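Myosin-17 (PDB 7KFL) is a plant class XI myosin whose C-terminal globular tail probably recognises cargo for transport along actin filaments. Local coordinates at residues L309-H312 with Q313-K316; K317-D320 with E321-E325; V329-I332 with Q333-Y336; Y342-K346 with Y347-S351; M360-M363 with M364-D367. All coordinates share one frame; numbering follows the deposited sequence.

Contact 1: L309-H312 with Q313-K316; sequences LVIH and QKPK
Lys314 folds its side chain back under Leu309 and Ile311, so that the loop leaving helix 300-309 becomes a compact turn closed by a lysine ammonium group. The backbone wraps round this side chain as it passes from the last residue of the helix to the turn at Gln313, which takes positive phi (54°). Lys314 and Ile311 cross obliquely, with Lys314 CG resting against Ile311 CG2 at 3.7 Å. Beyond that point the aliphatic chain runs straight until its last torsion, where a kink (chi4 70°) turns the amine inward to the carbonyls.

There NZ donates to two backbone oxygens in quite different ways. Ile311 O, 3.0 Å from Lys314 NZ, is approached almost head-on, nearly in line with its C=O bond. Leu309 O, at 3.1 Å from the same NZ, is met from well above its carbonyl plane. A third partner, Tyr342 OH, from the loop after helix 332-341, completes the grip on this buried amine, and Phe267 of helix 267-287 packs against the lysine. The positive charge probably suits this spot because a carbonyl at the C-terminal end of a helix carries partial negative charge.

On the outer side of the turn the His312 ring has Val310 O above one face, over its centre and 4.2 Å from the plane. Further round, Gln313 stretches out beyond CG, and Lys316 NZ donates to its OE1 at 3.1 Å, from above the plane of the amide.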
loop_
_atom_site.group_PDB
_atom_site.type_symbol
_atom_site.label_atom_id
_atom_site.label_comp_id
_atom_site.label_asym_id
_atom_site.label_seq_id
_atom_site.Cartn_x
_atom_site.Cartn_y
_atom_site.Cartn_z
ATOM N N LEU A 309 24.141 -5.730 12.878
ATOM C CA LEU A 309 24.073 -6.920 13.775
ATOM C C LEU A 309 25.027 -8.027 13.303
ATOM O O LEU A 309 25.529 -8.765 14.174
ATOM C CB LEU A 309 22.632 -7.442 13.833
ATOM C CG LEU A 309 21.646 -6.614 14.657
ATOM C CD1 LEU A 309 20.233 -7.149 14.495
ATOM C CD2 LEU A 309 22.029 -6.587 16.130
ATOM N N VAL A 310 25.264 -8.151 11.991
ATOM C CA VAL A 310 26.034 -9.281 11.383
ATOM C C VAL A 310 27.483 -8.865 11.089
ATOM O O VAL A 310 28.270 -9.763 10.730
ATOM C CB VAL A 310 25.360 -9.825 10.107
ATOM C CG1 VAL A 310 23.930 -10.273 10.370
ATOM C CG2 VAL A 310 25.417 -8.836 8.949
ATOM N N ILE A 311 27.832 -7.577 11.205
ATOM C CA ILE A 311 29.195 -7.075 10.852
ATOM C C ILE A 311 30.199 -7.688 11.834
ATOM O O ILE A 311 29.868 -7.793 13.033
ATOM C CB ILE A 311 29.266 -5.531 10.825
ATOM C CG1 ILE A 311 30.382 -5.036 9.899
ATOM C CG2 ILE A 311 29.409 -4.947 12.223
ATOM C CD1 ILE A 311 30.079 -5.185 8.425
ATOM N N HIS A 312 31.367 -8.099 11.329
ATOM C CA HIS A 312 32.475 -8.710 12.112
ATOM C C HIS A 312 33.311 -7.602 12.762
ATOM O O HIS A 312 33.424 -6.512 12.161
ATOM C CB HIS A 312 33.337 -9.619 11.223
ATOM C CG HIS A 312 32.602 -10.789 10.660
ATOM N ND1 HIS A 312 32.000 -11.738 11.463
ATOM C CD2 HIS A 312 32.381 -11.174 9.385
ATOM C CE1 HIS A 312 31.432 -12.655 10.706
ATOM N NE2 HIS A 312 31.651 -12.332 9.426
ATOM N N GLN A 313 33.869 -7.882 13.945
ATOM C CA GLN A 313 34.799 -6.985 14.681
ATOM C C GLN A 313 34.143 -5.612 14.865
ATOM O O GLN A 313 34.627 -4.639 14.257
ATOM C CB GLN A 313 36.130 -6.884 13.932
ATOM C CG GLN A 313 36.798 -8.231 13.695
ATOM C CD GLN A 313 38.156 -8.099 13.049
ATOM O OE1 GLN A 313 39.159 -8.577 13.574
ATOM N NE2 GLN A 313 38.199 -7.445 11.899
ATOM N N LYS A 314 33.073 -5.553 15.666
ATOM C CA LYS A 314 32.366 -4.299 16.046
ATOM C C LYS A 314 33.269 -3.426 16.919
ATOM O O LYS A 314 33.262 -2.205 16.767
ATOM C CB LYS A 314 31.049 -4.614 16.764
ATOM C CG LYS A 314 29.972 -5.242 15.891
ATOM C CD LYS A 314 28.730 -5.640 16.661
ATOM C CE LYS A 314 27.726 -6.396 15.819
ATOM N NZ LYS A 314 28.204 -7.754 15.469
ATOM N N PRO A 315 34.054 -3.999 17.866
ATOM C CA PRO A 315 34.964 -3.204 18.698
ATOM C C PRO A 315 35.983 -2.347 17.926
ATOM O O PRO A 315 36.364 -1.312 18.438
ATOM C CB PRO A 315 35.714 -4.263 19.522
ATOM C CG PRO A 315 34.753 -5.426 19.589
ATOM C CD PRO A 315 34.074 -5.424 18.236
ATOM N N LYS A 316 36.397 -2.790 16.733
ATOM C CA LYS A 316 37.434 -2.122 15.899
ATOM C C LYS A 316 36.829 -0.952 15.108
ATOM O O LYS A 316 37.615 -0.123 14.607
ATOM C CB LYS A 316 38.082 -3.126 14.940
ATOM C CG LYS A 316 38.923 -4.208 15.605
ATOM C CD LYS A 316 39.752 -5.012 14.626
ATOM C CE LYS A 316 40.741 -5.933 15.310
ATOM N NZ LYS A 316 41.514 -6.730 14.327
#

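Contact 2: K317-D320 with E321-E325; sequences KTLD and EITRE
The carboxylate of Asp320 and the guanidinium of Arg324 lie side by side, one helical turn apart and pointing the same way, their planes only 6° from parallel. They join in a salt bridge, Asp320 OD1 to Arg324 NH1 at 3.3 Å, on the exposed flank of helix 319-326.

The carboxylate of Glu321 works at the start of the same helix. Thr318 is the N-cap: its OG1 takes a weak bond from Glu321 N (3.3 Å) and gives an equally weak one to Glu321 OE2. The two side chains meet at about a right angle, Glu321 CG pressing on Thr318 OG1 at 3.2 Å. Lys317 crosses Glu321 too, its CD 3.8 Å from Glu321 OE1. An alanine in place of Glu321 is likely to leave the Thr318 hydroxyl without its carboxylate acceptor and the Lys317 ammonium with one opposite charge fewer nearby.

Thr323 faces inward, and its OG1 binds Leu319 O at 2.9 Å; Thr323 N reaches that oxygen from the opposite face of the carbonyl plane. Leu319 packs on Met360 and Met363 of helix 354-369, while Ile322 and Thr323 lie against Leu335 of helix 332-341.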
loop_
_atom_site.group_PDB
_atom_site.type_symbol
_atom_site.label_atom_id
_atom_site.label_comp_id
_atom_site.label_asym_id
_atom_site.label_seq_id
_atom_site.Cartn_x
_atom_site.Cartn_y
_atom_site.Cartn_z
ATOM N N LYS A 317 35.496 -0.884 14.998
ATOM C CA LYS A 317 34.777 0.122 14.167
ATOM C C LYS A 317 34.766 1.472 14.898
ATOM O O LYS A 317 34.608 1.473 16.136
ATOM C CB LYS A 317 33.339 -0.324 13.876
ATOM C CG LYS A 317 33.176 -1.738 13.331
ATOM C CD LYS A 317 33.376 -1.854 11.836
ATOM C CE LYS A 317 33.806 -3.241 11.406
ATOM N NZ LYS A 317 34.109 -3.295 9.957
ATOM N N THR A 318 34.928 2.569 14.151
ATOM C CA THR A 318 34.783 3.969 14.635
ATOM C C THR A 318 33.303 4.364 14.549
ATOM O O THR A 318 32.568 3.710 13.782
ATOM C CB THR A 318 35.673 4.933 13.839
ATOM O OG1 THR A 318 35.191 4.998 12.496
ATOM C CG2 THR A 318 37.131 4.527 13.833
ATOM N N LEU A 319 32.884 5.386 15.304
ATOM C CA LEU A 319 31.486 5.898 15.314
ATOM C C LEU A 319 31.125 6.429 13.921
ATOM O O LEU A 319 29.964 6.255 13.510
ATOM C CB LEU A 319 31.345 6.996 16.374
ATOM C CG LEU A 319 29.968 7.655 16.468
ATOM C CD1 LEU A 319 28.918 6.668 16.956
ATOM C CD2 LEU A 319 30.010 8.873 17.377
ATOM N N ASP A 320 32.087 7.050 13.231
ATOM C CA ASP A 320 31.896 7.699 11.906
ATOM C C ASP A 320 31.638 6.629 10.837
ATOM O O ASP A 320 30.781 6.873 9.971
ATOM C CB ASP A 320 33.089 8.593 11.561
ATOM C CG ASP A 320 33.197 9.819 12.454
ATOM O OD1 ASP A 320 32.190 10.548 12.570
ATOM O OD2 ASP A 320 34.284 10.033 13.028
ATOM N N GLU A 321 32.346 5.496 10.896
ATOM C CA GLU A 321 32.127 4.330 9.995
ATOM C C GLU A 321 30.678 3.850 10.132
ATOM O O GLU A 321 29.995 3.723 9.097
ATOM C CB GLU A 321 33.089 3.185 10.325
ATOM C CG GLU A 321 34.495 3.388 9.790
ATOM C CD GLU A 321 35.497 2.347 10.259
ATOM O OE1 GLU A 321 35.112 1.162 10.367
ATOM O OE2 GLU A 321 36.656 2.722 10.526
ATOM N N ILE A 322 30.231 3.614 11.370
ATOM C CA ILE A 322 28.891 3.043 11.702
ATOM C C ILE A 322 27.798 3.973 11.158
ATOM O O ILE A 322 26.864 3.461 10.513
ATOM C CB ILE A 322 28.753 2.813 13.223
ATOM C CG1 ILE A 322 29.766 1.788 13.741
ATOM C CG2 ILE A 322 27.329 2.417 13.590
ATOM C CD1 ILE A 322 30.070 1.920 15.214
ATOM N N THR A 323 27.920 5.284 11.399
ATOM C CA THR A 323 26.843 6.289 11.179
ATOM C C THR A 323 26.771 6.738 9.712
ATOM O O THR A 323 25.743 7.345 9.362
ATOM C CB THR A 323 27.014 7.520 12.080
ATOM O OG1 THR A 323 28.324 8.050 11.874
ATOM C CG2 THR A 323 26.802 7.215 13.546
ATOM N N ARG A 324 27.802 6.482 8.895
ATOM C CA ARG A 324 27.911 7.067 7.527
ATOM C C ARG A 324 28.272 6.015 6.463
ATOM O O ARG A 324 27.988 6.289 5.280
ATOM C CB ARG A 324 28.906 8.233 7.545
ATOM C CG ARG A 324 28.301 9.535 8.052
ATOM C CD ARG A 324 29.275 10.415 8.814
ATOM N NE ARG A 324 28.597 11.545 9.439
ATOM C CZ ARG A 324 29.181 12.450 10.222
ATOM N NH1 ARG A 324 30.475 12.372 10.495
ATOM N NH2 ARG A 324 28.465 13.438 10.734
ATOM N N GLU A 325 28.862 4.873 6.835
ATOM C CA GLU A 325 29.236 3.799 5.871
ATOM C C GLU A 325 28.284 2.599 6.026
ATOM O O GLU A 325 28.063 1.908 5.013
ATOM C CB GLU A 325 30.722 3.441 6.023
ATOM C CG GLU A 325 31.008 2.038 6.543
ATOM C CD GLU A 325 32.484 1.707 6.722
ATOM O OE1 GLU A 325 33.334 2.542 6.341
ATOM O OE2 GLU A 325 32.783 0.610 7.245
#

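Contact 3: V329-I332 with Q333-Y336; sequences VLSI and QQLY
Leu335 N and Tyr336 N donate to Ser331 O and Ile332 O, the first regular bonds of helix 332-341, after a backbone that arrives extended through Leu330 and Ser331. Both bonds are good: Leu335 N lies 3.1 Å from Ser331 O with a nearly straight N-H (172°), and Tyr336 N lies 2.9 Å from Ile332 O.

Ser331 is the N-cap, and with Gln334 it forms a capping box in which each side chain serves the other's backbone. The serine hydroxyl sits between its own N and carbonyl carbon (chi1 75°), which turns OG toward the helix, where it accepts from Gln334 N at 3.3 Å. In return the glutamine reaches back toward the N-cap, extended beyond CG, until its OE1 takes Ser331 N at 2.8 Å from above the amide plane. On the way Gln334 CG passes close over Ser331 OG. The carbonyl end of the amide also comes in beside Leu330, crossing that side chain at about a right angle. Leu330 reaches on past it to Leu335, methyl against methyl, with Leu330 CD2 and Leu335 CD2 at 3.8 Å.

The other ends of the box are used as well: Ser331 OG hydrogen-bonds to Ser375 O, and Gln334 NE2 to Phe376 O. Two backbone N-H groups that the start of a helix would lack regular partners for are thus satisfied by side chains, and the amide of a buried glutamine is bonded at both its oxygen and its nitrogen, which probably fixes its flip and ties a later loop to this helix start.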
loop_
_atom_site.group_PDB
_atom_site.type_symbol
_atom_site.label_atom_id
_atom_site.label_comp_id
_atom_site.label_asym_id
_atom_site.label_seq_id
_atom_site.Cartn_x
_atom_site.Cartn_y
_atom_site.Cartn_z
ATOM N N VAL A 329 20.903 5.920 7.697
ATOM C CA VAL A 329 19.455 6.249 7.870
ATOM C C VAL A 329 19.081 6.177 9.358
ATOM O O VAL A 329 18.111 6.859 9.746
ATOM C CB VAL A 329 18.568 5.330 7.005
ATOM C CG1 VAL A 329 17.113 5.329 7.453
ATOM C CG2 VAL A 329 18.669 5.695 5.532
ATOM N N LEU A 330 19.809 5.391 10.157
ATOM C CA LEU A 330 19.523 5.200 11.607
ATOM C C LEU A 330 19.949 6.446 12.389
ATOM O O LEU A 330 21.020 7.003 12.083
ATOM C CB LEU A 330 20.251 3.957 12.132
ATOM C CG LEU A 330 19.453 2.655 12.078
ATOM C CD1 LEU A 330 19.219 2.216 10.640
ATOM C CD2 LEU A 330 20.155 1.558 12.862
ATOM N N SER A 331 19.133 6.851 13.369
ATOM C CA SER A 331 19.427 7.943 14.332
ATOM C C SER A 331 20.413 7.439 15.393
ATOM O O SER A 331 20.557 6.205 15.537
ATOM C CB SER A 331 18.164 8.453 14.972
ATOM O OG SER A 331 17.681 7.530 15.935
ATOM N N ILE A 332 21.048 8.364 16.118
ATOM C CA ILE A 332 21.999 8.055 17.227
ATOM C C ILE A 332 21.248 7.283 18.319
ATOM O O ILE A 332 21.813 6.300 18.830
ATOM C CB ILE A 332 22.661 9.339 17.771
ATOM C CG1 ILE A 332 23.570 10.004 16.732
ATOM C CG2 ILE A 332 23.403 9.058 19.070
ATOM C CD1 ILE A 332 24.804 9.201 16.364
ATOM N N GLN A 333 20.025 7.708 18.656
ATOM C CA GLN A 333 19.215 7.108 19.753
ATOM C C GLN A 333 18.885 5.649 19.407
ATOM O O GLN A 333 18.808 4.827 20.346
ATOM C CB GLN A 333 17.933 7.907 20.017
ATOM C CG GLN A 333 17.588 8.019 21.498
ATOM C CD GLN A 333 16.147 7.691 21.816
ATOM O OE1 GLN A 333 15.219 8.347 21.345
ATOM N NE2 GLN A 333 15.947 6.676 22.643
ATOM N N GLN A 334 18.702 5.343 18.117
ATOM C CA GLN A 334 18.422 3.974 17.605
ATOM C C GLN A 334 19.682 3.113 17.740
ATOM O O GLN A 334 19.587 2.024 18.341
ATOM C CB GLN A 334 17.956 4.019 16.148
ATOM C CG GLN A 334 16.532 4.529 15.975
ATOM C CD GLN A 334 16.219 4.912 14.549
ATOM O OE1 GLN A 334 17.101 4.975 13.694
ATOM N NE2 GLN A 334 14.951 5.181 14.281
ATOM N N LEU A 335 20.809 3.585 17.194
ATOM C CA LEU A 335 22.125 2.887 17.228
ATOM C C LEU A 335 22.490 2.544 18.675
ATOM O O LEU A 335 22.903 1.396 18.916
ATOM C CB LEU A 335 23.200 3.779 16.601
ATOM C CG LEU A 335 23.136 3.924 15.082
ATOM C CD1 LEU A 335 24.098 5.001 14.606
ATOM C CD2 LEU A 335 23.436 2.602 14.392
ATOM N N TYR A 336 22.348 3.505 19.592
ATOM C CA TYR A 336 22.707 3.363 21.028
ATOM C C TYR A 336 21.963 2.162 21.623
ATOM O O TYR A 336 22.625 1.297 22.223
ATOM C CB TYR A 336 22.410 4.652 21.800
ATOM C CG TYR A 336 22.642 4.547 23.287
ATOM C CD1 TYR A 336 23.913 4.666 23.824
ATOM C CD2 TYR A 336 21.589 4.313 24.159
ATOM C CE1 TYR A 336 24.134 4.562 25.188
ATOM C CE2 TYR A 336 21.792 4.205 25.525
ATOM C CZ TYR A 336 23.069 4.331 26.043
ATOM O OH TYR A 336 23.275 4.227 27.389
#

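Contact 4: Y342-K346 with Y347-S351; sequences YWDDK and YGTHS
Tyr342, Asp344 and Thr349 hold together the two arms of a polar loop between helix 332-341 and helix 354-369. The chain doubles back through Lys346 and Tyr347, the arms running 168° apart in direction, and side chains do most of the bonding between them.

Asp344 is at the centre. Its CG stands anti to the backbone N (chi1 -167°), which puts the carboxylate across the gap. OD1 accepts from Tyr347 N at 3.0 Å and from Lys346 N at 3.1 Å, both coming from the same face of its plane; the bond to Lys346 N makes an Asx turn. OD2 faces the returning arm, with Thr349 OG1 on its anti lone pair at a short 2.5 Å and Thr349 N above the plane at 3.2 Å. Gly348 CA adds a CH-O contact to Asp344 O, 3.4 Å away, and the residue has positive phi here.

Tyr342 OH donates to the same Thr349 OG1 at 2.9 Å, about a right angle away from OD2, while Thr349 O lies near the plane of the tyrosine ring at its edge. At the tip Lys346 and Tyr347 lie side by side, the extended lysine running along the ring with Lys346 CE 3.5 Å from Tyr347 CE1. Its amine goes on to a salt bridge with Glu271 of helix 267-287.

A chain of hydrogen bonds runs from the Lys314 ammonium to Tyr342 OH, on to the Thr349 hydroxyl, and ends at Asp344 OD2. With four donors round the Asp344 carboxylate, its negative charge is probably well stabilised.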
loop_
_atom_site.group_PDB
_atom_site.type_symbol
_atom_site.label_atom_id
_atom_site.label_comp_id
_atom_site.label_asym_id
_atom_site.label_seq_id
_atom_site.Cartn_x
_atom_site.Cartn_y
_atom_site.Cartn_z
ATOM N N TYR A 342 22.766 -5.300 22.359
ATOM C CA TYR A 342 23.417 -6.357 21.540
ATOM C C TYR A 342 24.024 -7.432 22.449
ATOM O O TYR A 342 24.660 -7.080 23.459
ATOM C CB TYR A 342 24.496 -5.756 20.636
ATOM C CG TYR A 342 25.233 -6.762 19.789
ATOM C CD1 TYR A 342 24.693 -7.230 18.601
ATOM C CD2 TYR A 342 26.470 -7.253 20.175
ATOM C CE1 TYR A 342 25.362 -8.157 17.817
ATOM C CE2 TYR A 342 27.153 -8.177 19.401
ATOM C CZ TYR A 342 26.598 -8.631 18.217
ATOM O OH TYR A 342 27.267 -9.542 17.450
ATOM N N TRP A 343 23.833 -8.703 22.085
ATOM C CA TRP A 343 24.402 -9.894 22.773
ATOM C C TRP A 343 24.643 -10.997 21.734
ATOM O O TRP A 343 24.193 -10.830 20.589
ATOM C CB TRP A 343 23.477 -10.363 23.904
ATOM C CG TRP A 343 22.167 -10.899 23.415
ATOM C CD1 TRP A 343 21.149 -10.185 22.855
ATOM C CD2 TRP A 343 21.737 -12.273 23.423
ATOM N NE1 TRP A 343 20.115 -11.016 22.520
ATOM C CE2 TRP A 343 20.446 -12.302 22.856
ATOM C CE3 TRP A 343 22.310 -13.475 23.855
ATOM C CZ2 TRP A 343 19.722 -13.485 22.711
ATOM C CZ3 TRP A 343 21.594 -14.643 23.710
ATOM C CH2 TRP A 343 20.318 -14.647 23.146
ATOM N N ASP A 344 25.326 -12.079 22.118
ATOM C CA ASP A 344 25.764 -13.146 21.180
ATOM C C ASP A 344 26.161 -14.402 21.970
ATOM O O ASP A 344 27.283 -14.434 22.505
ATOM C CB ASP A 344 26.903 -12.626 20.298
ATOM C CG ASP A 344 27.227 -13.504 19.104
ATOM O OD1 ASP A 344 26.623 -14.584 18.986
ATOM O OD2 ASP A 344 28.084 -13.096 18.302
ATOM N N ASP A 345 25.265 -15.394 22.031
ATOM C CA ASP A 345 25.505 -16.721 22.663
ATOM C C ASP A 345 25.793 -17.767 21.577
ATOM O O ASP A 345 25.636 -18.970 21.866
ATOM C CB ASP A 345 24.313 -17.154 23.523
ATOM C CG ASP A 345 24.258 -16.485 24.884
ATOM O OD1 ASP A 345 24.742 -15.339 24.993
ATOM O OD2 ASP A 345 23.730 -17.117 25.822
ATOM N N LYS A 346 26.201 -17.331 20.381
ATOM C CA LYS A 346 26.488 -18.220 19.223
ATOM C C LYS A 346 27.971 -18.110 18.856
ATOM O O LYS A 346 28.645 -19.154 18.852
ATOM C CB LYS A 346 25.586 -17.865 18.037
ATOM C CG LYS A 346 25.640 -18.850 16.878
ATOM C CD LYS A 346 24.608 -18.590 15.808
ATOM C CE LYS A 346 24.805 -19.460 14.584
ATOM N NZ LYS A 346 24.002 -18.978 13.435
ATOM N N TYR A 347 28.446 -16.895 18.557
ATOM C CA TYR A 347 29.850 -16.592 18.165
ATOM C C TYR A 347 30.605 -15.911 19.317
ATOM O O TYR A 347 31.850 -15.884 19.263
ATOM C CB TYR A 347 29.883 -15.705 16.918
ATOM C CG TYR A 347 29.340 -16.349 15.668
ATOM C CD1 TYR A 347 27.977 -16.540 15.496
ATOM C CD2 TYR A 347 30.183 -16.758 14.647
ATOM C CE1 TYR A 347 27.468 -17.126 14.348
ATOM C CE2 TYR A 347 29.690 -17.345 13.492
ATOM C CZ TYR A 347 28.327 -17.532 13.343
ATOM O OH TYR A 347 27.828 -18.108 12.211
ATOM N N GLY A 348 29.888 -15.367 20.307
ATOM C CA GLY A 348 30.471 -14.678 21.475
ATOM C C GLY A 348 31.182 -13.384 21.100
ATOM O O GLY A 348 32.090 -12.977 21.854
ATOM N N THR A 349 30.792 -12.756 19.985
ATOM C CA THR A 349 31.346 -11.457 19.510
ATOM C C THR A 349 30.769 -10.331 20.374
ATOM O O THR A 349 29.626 -10.480 20.852
ATOM C CB THR A 349 31.062 -11.225 18.019
ATOM O OG1 THR A 349 29.648 -11.203 17.818
ATOM C CG2 THR A 349 31.688 -12.275 17.128
ATOM N N HIS A 350 31.537 -9.255 20.569
ATOM C CA HIS A 350 31.162 -8.091 21.417
ATOM C C HIS A 350 30.544 -6.993 20.544
ATOM O O HIS A 350 30.587 -7.118 19.301
ATOM C CB HIS A 350 32.371 -7.585 22.217
ATOM C CG HIS A 350 32.980 -8.618 23.106
ATOM N ND1 HIS A 350 34.328 -8.634 23.404
ATOM C CD2 HIS A 350 32.437 -9.679 23.742
ATOM C CE1 HIS A 350 34.588 -9.655 24.195
ATOM N NE2 HIS A 350 33.444 -10.314 24.414
ATOM N N SER A 351 29.994 -5.959 21.187
ATOM C CA SER A 351 29.363 -4.779 20.542
ATOM C C SER A 351 30.447 -3.781 20.115
ATOM O O SER A 351 31.632 -4.166 20.092
ATOM C CB SER A 351 28.358 -4.142 21.468
ATOM O OG SER A 351 27.596 -3.161 20.784
#

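Contact 5: M360-M363 with M364-D367; sequences MRVM and MTED
Thr365 leans back over the turn before it, toward Arg361 and Val362. Its CB lies 3.7 Å from Val362 O, and there the side chain divides. The hydroxyl branch sits between the backbone N and the carbonyl carbon (chi1 50°), which turns OG1 back toward the preceding turn; it donates to Val362 O at 2.6 Å, a short bond that arrives well to one side of the C=O direction, at 112°. The methyl branch also leans back, but over the neighbouring carbonyl: CG2 rests 3.6 Å from Arg361 O. Thr365 CG2 also lies at the edge of the Arg361 guanidinium, near its plane and 4.3 Å from Arg361 NH1.

This is the familiar way for a threonine inside an alpha-helix to bond to a carbonyl of the preceding turn, here in helix 354-369. Val362 O serves two donors, since Glu366 N reaches it as well at 2.9 Å. A valine in place of Thr365 would probably leave Val362 O with its backbone donors alone and the methyl by Arg361 without the bond that fixes its rotation.

One residue earlier, Met364 SD lies beside Met360 O, 3.7 Å away, on the side where the sulphur also meets Tyr336 of helix 332-341. Round the helix, Met363 and Glu366 run alongside each other in the same direction, Met363 CG 3.9 Å from Glu366 OE2.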
loop_
_atom_site.group_PDB
_atom_site.type_symbol
_atom_site.label_atom_id
_atom_site.label_comp_id
_atom_site.label_asym_id
_atom_site.label_seq_id
_atom_site.Cartn_x
_atom_site.Cartn_y
_atom_site.Cartn_z
ATOM N N MET A 360 28.237 8.333 21.653
ATOM C CA MET A 360 26.781 8.236 21.353
ATOM C C MET A 360 25.980 8.932 22.462
ATOM O O MET A 360 25.022 9.657 22.127
ATOM C CB MET A 360 26.322 6.777 21.247
ATOM C CG MET A 360 26.665 6.123 19.923
ATOM S SD MET A 360 26.030 4.431 19.818
ATOM C CE MET A 360 26.748 3.904 18.262
ATOM N N ARG A 361 26.360 8.713 23.725
ATOM C CA ARG A 361 25.619 9.186 24.927
ATOM C C ARG A 361 25.663 10.720 24.998
ATOM O O ARG A 361 24.637 11.313 25.388
ATOM C CB ARG A 361 26.196 8.541 26.192
ATOM C CG ARG A 361 25.382 8.777 27.458
ATOM C CD ARG A 361 23.930 8.350 27.330
ATOM N NE ARG A 361 23.415 7.720 28.542
ATOM C CZ ARG A 361 22.703 8.322 29.498
ATOM N NH1 ARG A 361 22.395 9.608 29.415
ATOM N NH2 ARG A 361 22.297 7.624 30.545
ATOM N N VAL A 362 26.801 11.329 24.639
ATOM C CA VAL A 362 27.003 12.813 24.636
ATOM C C VAL A 362 26.131 13.440 23.539
ATOM O O VAL A 362 25.514 14.488 23.812
ATOM C CB VAL A 362 28.487 13.215 24.484
ATOM C CG1 VAL A 362 29.171 12.543 23.302
ATOM C CG2 VAL A 362 28.659 14.726 24.395
ATOM N N MET A 363 26.088 12.828 22.350
ATOM C CA MET A 363 25.291 13.297 21.181
ATOM C C MET A 363 23.797 13.318 21.536
ATOM O O MET A 363 23.089 14.213 21.033
ATOM C CB MET A 363 25.505 12.392 19.962
ATOM C CG MET A 363 26.575 12.891 19.010
ATOM S SD MET A 363 27.337 11.546 18.067
ATOM C CE MET A 363 27.905 12.435 16.618
ATOM N N MET A 364 23.343 12.364 22.356
ATOM C CA MET A 364 21.918 12.211 22.765
ATOM C C MET A 364 21.550 13.277 23.804
ATOM O O MET A 364 20.378 13.701 23.805
ATOM C CB MET A 364 21.654 10.815 23.336
ATOM C CG MET A 364 21.478 9.762 22.259
ATOM S SD MET A 364 21.744 8.078 22.864
ATOM C CE MET A 364 20.470 7.965 24.120
ATOM N N THR A 365 22.501 13.690 24.650
ATOM C CA THR A 365 22.324 14.776 25.657
ATOM C C THR A 365 22.410 16.138 24.955
ATOM O O THR A 365 21.680 17.054 25.379
ATOM C CB THR A 365 23.323 14.642 26.814
ATOM O OG1 THR A 365 24.629 14.481 26.261
ATOM C CG2 THR A 365 23.010 13.481 27.731
ATOM N N GLU A 366 23.264 16.260 23.930
ATOM C CA GLU A 366 23.345 17.443 23.025
ATOM C C GLU A 366 21.961 17.693 22.412
ATOM O O GLU A 366 21.448 18.823 22.549
ATOM C CB GLU A 366 24.397 17.218 21.932
ATOM C CG GLU A 366 24.282 18.165 20.742
ATOM C CD GLU A 366 24.578 17.544 19.385
ATOM O OE1 GLU A 366 23.959 17.978 18.392
ATOM O OE2 GLU A 366 25.429 16.632 19.320
ATOM N N ASP A 367 21.395 16.672 21.759
ATOM C CA ASP A 367 20.065 16.717 21.091
ATOM C C ASP A 367 18.971 16.960 22.138
ATOM O O ASP A 367 18.038 17.728 21.837
ATOM C CB ASP A 367 19.798 15.443 20.285
ATOM C CG ASP A 367 20.445 15.434 18.910
ATOM O OD1 ASP A 367 21.421 16.185 18.712
ATOM O OD2 ASP A 367 19.962 14.679 18.043
#

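Overall arrangement
Along the chain the five contacts come in series; none nests in or crosses another. Contact 1 closes the loop after helix 300-309 and runs straight into contact 2, the start of helix 319-326, which it touches through His312, Ile311 and Lys317. Contact 3 opens helix 332-341, packing Leu335 and Ile332 on Thr323 of contact 2. Contact 4 closes the loop that follows and returns to contact 1, their centres about 10 Å apart, through Tyr342 and Lys314. Contact 5 lies on helix 354-369, touching contact 2 at Leu319 and contact 3 at Tyr336. Helices 319-326, 332-341 and 354-369 are thereby packed together at one end of the elongated tail.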